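Local coordinates for protein D-glycero-alpha-D-manno-heptose 7-phosphate kinase (Campylobacter jejuni subsp. jejuni, PDB 4N3O) that phosphorylates D-glycero-alpha-D-manno-heptose 7-phosphate at C-1 with ATP, an early step in making the GDP-heptose precursor of capsule polysaccharide, at residues D109-S112 with G113-L116; G159-Q162 with D163-A166; T333-G336 with V337-W340. All coordinates share one frame; numbering follows the deposited sequence.

Overall arrangement
The three contacts follow one another along the chain without touching. Interactions 1 and 2 both fall within the N-terminal GHMP kinase region. The loop at 109-116, whose second half probably binds ATP, and the helix start at 159-166, which carries the probable proton acceptor Asp163, have centres about 17 Å apart and nearest atoms about 6 Å apart. Arg14, the likely transition-state stabiliser, relates them: it forms a salt bridge with Asp163 and a backbone hydrogen bond with Leu116. Interaction 3, at 333-340, comes within about 5 Å of interaction 2 (nearest atoms) and about 10 Å of interaction 1. It adds the chain's last strand to the sheet whose strand 6-21 carries Arg14.

Interaction 1 of 3, residues D109-S112 with G113-L116; sequences DVPS and GSGL
With chi1 at -50°, Ser114 holds OG beside its own backbone N and opposite its carbonyl carbon, a setting that turns the hydroxyl back across the turn to Pro111. There OG donates to Pro111 O at 2.8 Å. The carbonyl is met at a C=O...OG angle of 141°. The donor is tilted 29° from the carbonyl plane. Val110 flanks the same hydroxyl: its CG2, set between the backbone N and the carbonyl carbon, stands 3.7 Å from Ser114 OG. The other methyl, CG1, reaches Leu116 CD1 at 4.2 Å, an apolar touch between two branch ends.

Pro111 to Ser114 make a type II beta turn in the phosphate-binding loop of the GHMP kinases, where Gly113 through Leu116 probably contact ATP. Gly113 occupies the third turn position with a positive phi. A CB there would meet the carbonyl O of Ser112, which accounts for the glycine. At the far end of the loop Leu116 makes a backbone hydrogen bond with Arg14 and packs on Leu13 and Leu15 of strand 6-21, while Val110 also leans on Leu13. Phe206 of strand 202-206 touches both Ser114 and Leu116. Before the turn, the carboxylate of Asp109 is secured by Tyr43 N through OD2 and by His45 NE2 through OD1.

Interaction 2 of 3, residues G159-Q162 with D163-A166; sequences GGAQ and DQYA
Ala161 O is the focus of the first shell, receiving two backbone N-H groups as the helix begins. Tyr165 N donates to it at 3.1 Å with an N-H...O angle of 157°, while Gln164 N adds a weak bond bent to 124°. One residue further on, Ala166 N donates to Gln162 O at 3.3 Å. Ala161 CB meets Tyr165 CE2 at 3.4 Å, and the Ala161 carbonyl O approaches the ring obliquely.

Gln164 folds back toward the same residue: its bend at chi2 (77°) brings OE1 to 3.1 Å from Ala161 CA. A water joins this amide to the loop before the helix, donating to Gly160 O and Gln164 OE1 and accepting from Asp163 N at 2.9 Å. It thereby occupies an N-H of the first helical turn and ties the loop to the helix. Gln162 reaches back along an extended chain, and its NE2 donates to Gly159 O at 3.2 Å from above the carbonyl plane.

Farther out, Gln164 packs on Ala147 and Tyr148 of helix 140-153, and its NE2 makes a weak hydrogen bond to Glu151, a probable magnesium ligand. Tyr165 touches Tyr141 of that helix and Met175 of strand 172-178. The carboxylate of Asp163 turns to Arg14, whose NE forms a salt bridge with OD1. Ala161 is thus the N-cap of helix 162-169, which carries the probable proton acceptor beside the likely transition-state stabiliser, consistent with the catalytic centre of a GHMP kinase.

Interaction 3 of 3, residues T333-G336 with V337-W340; sequences TKEG and VKSW
Glu335 and Lys338 reach toward each other over the bend at Gly336, their side chains crossing at about a right angle. Beyond CG the glutamate chain is extended (chi2 -169°), carrying its carboxylate outward from the backbone until OE1 faces the lysine. Lys338 approaches by a different route. Its CG sits between the backbone N and the carbonyl carbon, and bends at chi2 (-106°) and chi3 fold the chain back toward the loop. The last methylene is closer to the carboxylate than the ammonium is: Glu335 OE1 lies 3.4 Å from Lys338 CE and 3.8 Å from Lys338 NZ. The latter distance makes this a long salt bridge, so the charge attraction is probably modest.

Between them the backbone bends at Gly336, and the carbonyl O of that residue comes within 3.3 Å of Lys338 N, but the angle is too poor for a bond. From Lys338 the chain runs as strand 338-341, which lies antiparallel to strand 6-21 in the large mixed sheet. Lys338 and Trp340 make backbone hydrogen bonds with Gln10 and Arg8, respectively. The lysine thus folds back from the first residue of a strand that is hydrogen-bonded into the sheet.

Val337, just ahead of the strand, sets its CB away from residues 333-336 overall and packs on Val124 and Lys128 of helix 118-134 and on Thr11 of strand 6-21. At the other end of the segment Trp340 NE1 hydrogen-bonds Glu197 OE1 of the second subunit, and the indole packs on Ser196 of that subunit.

Interaction 1 of 3, residues D109-S112 with G113-L116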
ATOM      1  N   ASP A 109      -3.742  -9.096   7.154  1.00 44.29           N
ATOM      2  CA  ASP A 109      -2.708  -8.090   7.465  1.00 42.56           C
ATOM      3  C   ASP A 109      -3.007  -7.319   8.748  1.00 46.44           C
ATOM      4  O   ASP A 109      -2.133  -6.621   9.254  1.00 49.95           O
ATOM      5  CB  ASP A 109      -2.554  -7.089   6.328  1.00 40.52           C
ATOM      6  CG  ASP A 109      -1.874  -7.672   5.137  1.00 38.49           C
ATOM      7  OD1 ASP A 109      -1.100  -8.614   5.326  1.00 42.05           O
ATOM      8  OD2 ASP A 109      -2.097  -7.193   4.009  1.00 37.50           O
ATOM      9  N   VAL A 110      -4.234  -7.432   9.257  1.00 47.54           N
ATOM     10  CA  VAL A 110      -4.627  -6.735  10.475  1.00 52.98           C
ATOM     11  C   VAL A 110      -5.113  -7.732  11.516  1.00 53.66           C
ATOM     12  O   VAL A 110      -5.636  -8.771  11.165  1.00 51.39           O
ATOM     13  CB  VAL A 110      -5.744  -5.699  10.234  1.00 53.20           C
ATOM     14  CG1 VAL A 110      -5.368  -4.775   9.084  1.00 53.17           C
ATOM     15  CG2 VAL A 110      -7.075  -6.383   9.953  1.00 52.79           C
ATOM     16  N   PRO A 111      -4.958  -7.391  12.805  1.00 63.52           N
ATOM     17  CA  PRO A 111      -5.362  -8.263  13.907  1.00 68.74           C
ATOM     18  C   PRO A 111      -6.868  -8.510  14.018  1.00 70.92           C
ATOM     19  O   PRO A 111      -7.696  -7.767  13.462  1.00 63.14           O
ATOM     20  CB  PRO A 111      -4.875  -7.506  15.168  1.00 73.22           C
ATOM     21  CG  PRO A 111      -3.942  -6.447  14.679  1.00 72.71           C
ATOM     22  CD  PRO A 111      -4.402  -6.114  13.294  1.00 69.53           C
ATOM     23  N   SER A 112      -7.196  -9.551  14.767  1.00 76.50           N
ATOM     24  CA  SER A 112      -8.573  -9.941  15.024  1.00 86.80           C
ATOM     25  C   SER A 112      -9.367  -8.810  15.696  1.00 86.40           C
ATOM     26  O   SER A 112      -8.830  -8.074  16.532  1.00 87.25           O
ATOM     27  CB  SER A 112      -8.579 -11.191  15.920  1.00 90.23           C
ATOM     28  OG  SER A 112      -9.895 -11.626  16.215  1.00 93.89           O
ATOM     29  N   GLY A 113     -10.632  -8.658  15.300  1.00 82.53           N
ATOM     30  CA  GLY A 113     -11.520  -7.661  15.902  1.00 87.03           C
ATOM     31  C   GLY A 113     -11.649  -6.326  15.191  1.00 82.89           C
ATOM     32  O   GLY A 113     -12.593  -5.577  15.444  1.00 84.61           O
ATOM     33  N   SER A 114     -10.704  -6.017  14.313  1.00 77.23           N
ATOM     34  CA  SER A 114     -10.727  -4.752  13.574  1.00 76.06           C
ATOM     35  C   SER A 114     -12.090  -4.517  12.871  1.00 73.89           C
ATOM     36  O   SER A 114     -12.821  -5.469  12.548  1.00 73.42           O
ATOM     37  CB  SER A 114      -9.569  -4.737  12.571  1.00 75.39           C
ATOM     38  OG  SER A 114      -8.343  -5.098  13.206  1.00 76.01           O
ATOM     39  N   GLY A 115     -12.437  -3.248  12.663  1.00 68.34           N
ATOM     40  CA  GLY A 115     -13.713  -2.885  12.025  1.00 64.05           C
ATOM     41  C   GLY A 115     -13.519  -2.470  10.582  1.00 59.57           C
ATOM     42  O   GLY A 115     -14.011  -1.419  10.153  1.00 59.18           O
ATOM     43  N   LEU A 116     -12.826  -3.324   9.831  1.00 55.15           N
ATOM     44  CA  LEU A 116     -12.495  -3.053   8.438  1.00 52.36           C
ATOM     45  C   LEU A 116     -13.095  -4.047   7.445  1.00 46.69           C
ATOM     46  O   LEU A 116     -12.606  -4.156   6.332  1.00 43.11           O
ATOM     47  CB  LEU A 116     -10.963  -3.047   8.283  1.00 52.67           C
ATOM     48  CG  LEU A 116     -10.210  -2.039   9.150  1.00 55.59           C
ATOM     49  CD1 LEU A 116      -8.705  -2.177   8.996  1.00 57.43           C
ATOM     50  CD2 LEU A 116     -10.650  -0.633   8.790  1.00 61.70           C
TER

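Interaction 2 of 3, residues G159-Q162 with D163-A166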
ATOM      1  N   GLY A 159     -27.947  -6.017   7.743  1.00115.24           N
ATOM      2  CA  GLY A 159     -27.677  -4.637   7.331  1.00112.25           C
ATOM      3  C   GLY A 159     -27.437  -4.450   5.840  1.00106.60           C
ATOM      4  O   GLY A 159     -27.360  -3.314   5.366  1.00111.07           O
ATOM      5  N   GLY A 160     -27.316  -5.556   5.100  1.00 97.84           N
ATOM      6  CA  GLY A 160     -27.083  -5.505   3.651  1.00 91.76           C
ATOM      7  C   GLY A 160     -25.733  -6.081   3.266  1.00 82.10           C
ATOM      8  O   GLY A 160     -24.857  -6.248   4.113  1.00 72.95           O
ATOM      9  N   ALA A 161     -25.554  -6.349   1.977  1.00 77.91           N
ATOM     10  CA  ALA A 161     -24.313  -6.957   1.479  1.00 76.32           C
ATOM     11  C   ALA A 161     -23.158  -5.960   1.281  1.00 74.58           C
ATOM     12  O   ALA A 161     -22.242  -6.204   0.494  1.00 69.22           O
ATOM     13  CB  ALA A 161     -24.598  -7.705   0.187  1.00 76.56           C
ATOM     14  N   GLN A 162     -23.192  -4.873   2.048  1.00 74.41           N
ATOM     15  CA  GLN A 162     -22.208  -3.791   1.960  1.00 67.82           C
ATOM     16  C   GLN A 162     -20.763  -4.258   1.876  1.00 61.94           C
ATOM     17  O   GLN A 162     -20.039  -3.912   0.948  1.00 63.66           O
ATOM     18  CB  GLN A 162     -22.285  -2.916   3.214  1.00 71.12           C
ATOM     19  CG  GLN A 162     -23.667  -2.491   3.668  1.00 76.52           C
ATOM     20  CD  GLN A 162     -23.607  -1.718   4.972  1.00 79.64           C
ATOM     21  OE1 GLN A 162     -22.530  -1.347   5.437  1.00 79.31           O
ATOM     22  NE2 GLN A 162     -24.767  -1.474   5.569  1.00 87.70           N
ATOM     23  N   ASP A 163     -20.351  -5.030   2.875  1.00 56.61           N
ATOM     24  CA  ASP A 163     -18.970  -5.472   3.001  1.00 52.97           C
ATOM     25  C   ASP A 163     -18.520  -6.479   1.959  1.00 50.34           C
ATOM     26  O   ASP A 163     -17.317  -6.508   1.612  1.00 45.76           O
ATOM     27  CB  ASP A 163     -18.720  -6.018   4.406  1.00 57.61           C
ATOM     28  CG  ASP A 163     -18.829  -4.941   5.485  1.00 62.92           C
ATOM     29  OD1 ASP A 163     -18.787  -3.737   5.134  1.00 62.92           O
ATOM     30  OD2 ASP A 163     -18.934  -5.298   6.685  1.00 67.04           O
ATOM     31  N   GLN A 164     -19.465  -7.285   1.460  1.00 46.85           N
ATOM     32  CA  GLN A 164     -19.159  -8.292   0.449  1.00 46.74           C
ATOM     33  C   GLN A 164     -18.944  -7.649  -0.924  1.00 45.17           C
ATOM     34  O   GLN A 164     -18.102  -8.123  -1.711  1.00 44.74           O
ATOM     35  CB  GLN A 164     -20.252  -9.365   0.360  1.00 49.51           C
ATOM     36  CG  GLN A 164     -20.416 -10.228   1.605  1.00 53.00           C
ATOM     37  CD  GLN A 164     -21.158  -9.535   2.739  1.00 57.25           C
ATOM     38  OE1 GLN A 164     -21.882  -8.554   2.529  1.00 61.01           O
ATOM     39  NE2 GLN A 164     -21.005 -10.062   3.947  1.00 59.20           N
ATOM     40  N   TYR A 165     -19.701  -6.588  -1.214  1.00 42.86           N
ATOM     41  CA  TYR A 165     -19.567  -5.895  -2.488  1.00 44.18           C
ATOM     42  C   TYR A 165     -18.255  -5.122  -2.525  1.00 41.28           C
ATOM     43  O   TYR A 165     -17.612  -5.056  -3.550  1.00 39.77           O
ATOM     44  CB  TYR A 165     -20.728  -4.924  -2.773  1.00 45.35           C
ATOM     45  CG  TYR A 165     -22.092  -5.555  -2.985  1.00 48.82           C
ATOM     46  CD1 TYR A 165     -22.287  -6.531  -3.948  1.00 50.94           C
ATOM     47  CD2 TYR A 165     -23.214  -5.099  -2.278  1.00 52.68           C
ATOM     48  CE1 TYR A 165     -23.546  -7.092  -4.167  1.00 52.16           C
ATOM     49  CE2 TYR A 165     -24.474  -5.643  -2.499  1.00 53.93           C
ATOM     50  CZ  TYR A 165     -24.634  -6.644  -3.443  1.00 54.08           C
ATOM     51  OH  TYR A 165     -25.883  -7.194  -3.672  1.00 54.19           O
ATOM     52  N   ALA A 166     -17.874  -4.526  -1.401  1.00 41.26           N
ATOM     53  CA  ALA A 166     -16.628  -3.775  -1.331  1.00 40.80           C
ATOM     54  C   ALA A 166     -15.441  -4.701  -1.565  1.00 41.05           C
ATOM     55  O   ALA A 166     -14.544  -4.391  -2.358  1.00 43.40           O
ATOM     56  CB  ALA A 166     -16.483  -3.097   0.031  1.00 42.34           C
TER
HETATM   57  O   HOH W   1     -22.106  -6.309   4.861  1.00 57.56           O

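Interaction 3 of 3, residues T333-G336 with V337-W340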
ATOM      1  N   THR A 333      -7.220   1.124  -2.929  1.00 39.35           N
ATOM      2  CA  THR A 333      -6.987   0.286  -4.114  1.00 38.15           C
ATOM      3  C   THR A 333      -8.141   0.359  -5.079  1.00 40.96           C
ATOM      4  O   THR A 333      -9.272   0.648  -4.685  1.00 40.70           O
ATOM      5  CB  THR A 333      -6.828  -1.197  -3.774  1.00 41.06           C
ATOM      6  OG1 THR A 333      -8.044  -1.684  -3.181  1.00 38.21           O
ATOM      7  CG2 THR A 333      -5.653  -1.408  -2.849  1.00 43.20           C
ATOM      8  N   LYS A 334      -7.835   0.041  -6.335  1.00 43.75           N
ATOM      9  CA  LYS A 334      -8.777   0.070  -7.451  1.00 53.61           C
ATOM     10  C   LYS A 334      -9.509  -1.241  -7.607  1.00 51.61           C
ATOM     11  O   LYS A 334     -10.660  -1.267  -8.013  1.00 58.09           O
ATOM     12  CB  LYS A 334      -7.999   0.301  -8.763  1.00 59.27           C
ATOM     13  CG  LYS A 334      -7.237   1.616  -8.838  1.00 66.32           C
ATOM     14  CD  LYS A 334      -8.058   2.746  -9.426  1.00 70.59           C
ATOM     15  CE  LYS A 334      -8.197   2.576 -10.930  1.00 76.33           C
ATOM     16  NZ  LYS A 334      -8.929   3.708 -11.553  1.00 85.39           N
ATOM     17  N   GLU A 335      -8.813  -2.333  -7.327  1.00 51.70           N
ATOM     18  CA  GLU A 335      -9.374  -3.660  -7.481  1.00 54.27           C
ATOM     19  C   GLU A 335      -9.968  -4.253  -6.229  1.00 46.07           C
ATOM     20  O   GLU A 335      -9.619  -3.892  -5.109  1.00 44.08           O
ATOM     21  CB  GLU A 335      -8.285  -4.653  -7.956  1.00 62.77           C
ATOM     22  CG  GLU A 335      -8.123  -4.813  -9.460  1.00 76.12           C
ATOM     23  CD  GLU A 335      -7.213  -5.994  -9.823  1.00 86.42           C
ATOM     24  OE1 GLU A 335      -6.021  -5.987  -9.433  1.00 95.78           O
ATOM     25  OE2 GLU A 335      -7.685  -6.924 -10.521  1.00 86.99           O
ATOM     26  N   GLY A 336     -10.845  -5.219  -6.454  1.00 44.31           N
ATOM     27  CA  GLY A 336     -11.406  -6.027  -5.386  1.00 44.04           C
ATOM     28  C   GLY A 336     -10.572  -7.310  -5.388  1.00 42.77           C
ATOM     29  O   GLY A 336      -9.386  -7.291  -5.759  1.00 40.38           O
ATOM     30  N   VAL A 337     -11.194  -8.431  -5.024  1.00 41.15           N
ATOM     31  CA  VAL A 337     -10.486  -9.698  -4.948  1.00 39.12           C
ATOM     32  C   VAL A 337      -9.774 -10.064  -6.247  1.00 39.68           C
ATOM     33  O   VAL A 337     -10.337  -9.932  -7.323  1.00 39.37           O
ATOM     34  CB  VAL A 337     -11.439 -10.857  -4.573  1.00 38.65           C
ATOM     35  CG1 VAL A 337     -12.435 -11.131  -5.687  1.00 38.56           C
ATOM     36  CG2 VAL A 337     -10.649 -12.112  -4.239  1.00 37.04           C
ATOM     37  N   LYS A 338      -8.511 -10.478  -6.142  1.00 41.27           N
ATOM     38  CA  LYS A 338      -7.791 -10.951  -7.324  1.00 43.14           C
ATOM     39  C   LYS A 338      -7.288 -12.371  -7.038  1.00 36.81           C
ATOM     40  O   LYS A 338      -7.113 -12.749  -5.894  1.00 35.34           O
ATOM     41  CB  LYS A 338      -6.627 -10.035  -7.750  1.00 48.63           C
ATOM     42  CG  LYS A 338      -5.370 -10.090  -6.896  1.00 53.88           C
ATOM     43  CD  LYS A 338      -5.178  -8.880  -6.002  1.00 59.82           C
ATOM     44  CE  LYS A 338      -4.721  -7.695  -6.831  1.00 59.97           C
ATOM     45  NZ  LYS A 338      -4.437  -6.524  -5.970  1.00 60.25           N
ATOM     46  N   SER A 339      -7.089 -13.159  -8.079  1.00 35.56           N
ATOM     47  CA  SER A 339      -6.593 -14.514  -7.912  1.00 35.85           C
ATOM     48  C   SER A 339      -5.692 -14.884  -9.043  1.00 35.01           C
ATOM     49  O   SER A 339      -5.792 -14.325 -10.118  1.00 35.39           O
ATOM     50  CB  SER A 339      -7.741 -15.503  -7.927  1.00 36.23           C
ATOM     51  OG  SER A 339      -8.345 -15.427  -9.182  1.00 38.24           O
ATOM     52  N   TRP A 340      -4.832 -15.860  -8.796  1.00 35.67           N
ATOM     53  CA  TRP A 340      -3.925 -16.360  -9.807  1.00 37.29           C
ATOM     54  C   TRP A 340      -3.541 -17.780  -9.468  1.00 39.29           C
ATOM     55  O   TRP A 340      -3.691 -18.218  -8.336  1.00 39.20           O
ATOM     56  CB  TRP A 340      -2.683 -15.459  -9.940  1.00 37.11           C
ATOM     57  CG  TRP A 340      -1.793 -15.329  -8.697  1.00 35.97           C
ATOM     58  CD1 TRP A 340      -0.624 -15.992  -8.461  1.00 36.21           C
ATOM     59  CD2 TRP A 340      -1.984 -14.451  -7.578  1.00 33.70           C
ATOM     60  NE1 TRP A 340      -0.073 -15.583  -7.274  1.00 35.65           N
ATOM     61  CE2 TRP A 340      -0.886 -14.632  -6.712  1.00 34.74           C
ATOM     62  CE3 TRP A 340      -2.972 -13.528  -7.227  1.00 33.76           C
ATOM     63  CZ2 TRP A 340      -0.766 -13.949  -5.499  1.00 32.66           C
ATOM     64  CZ3 TRP A 340      -2.843 -12.834  -6.021  1.00 31.45           C
ATOM     65  CH2 TRP A 340      -1.752 -13.049  -5.178  1.00 30.64           C
TER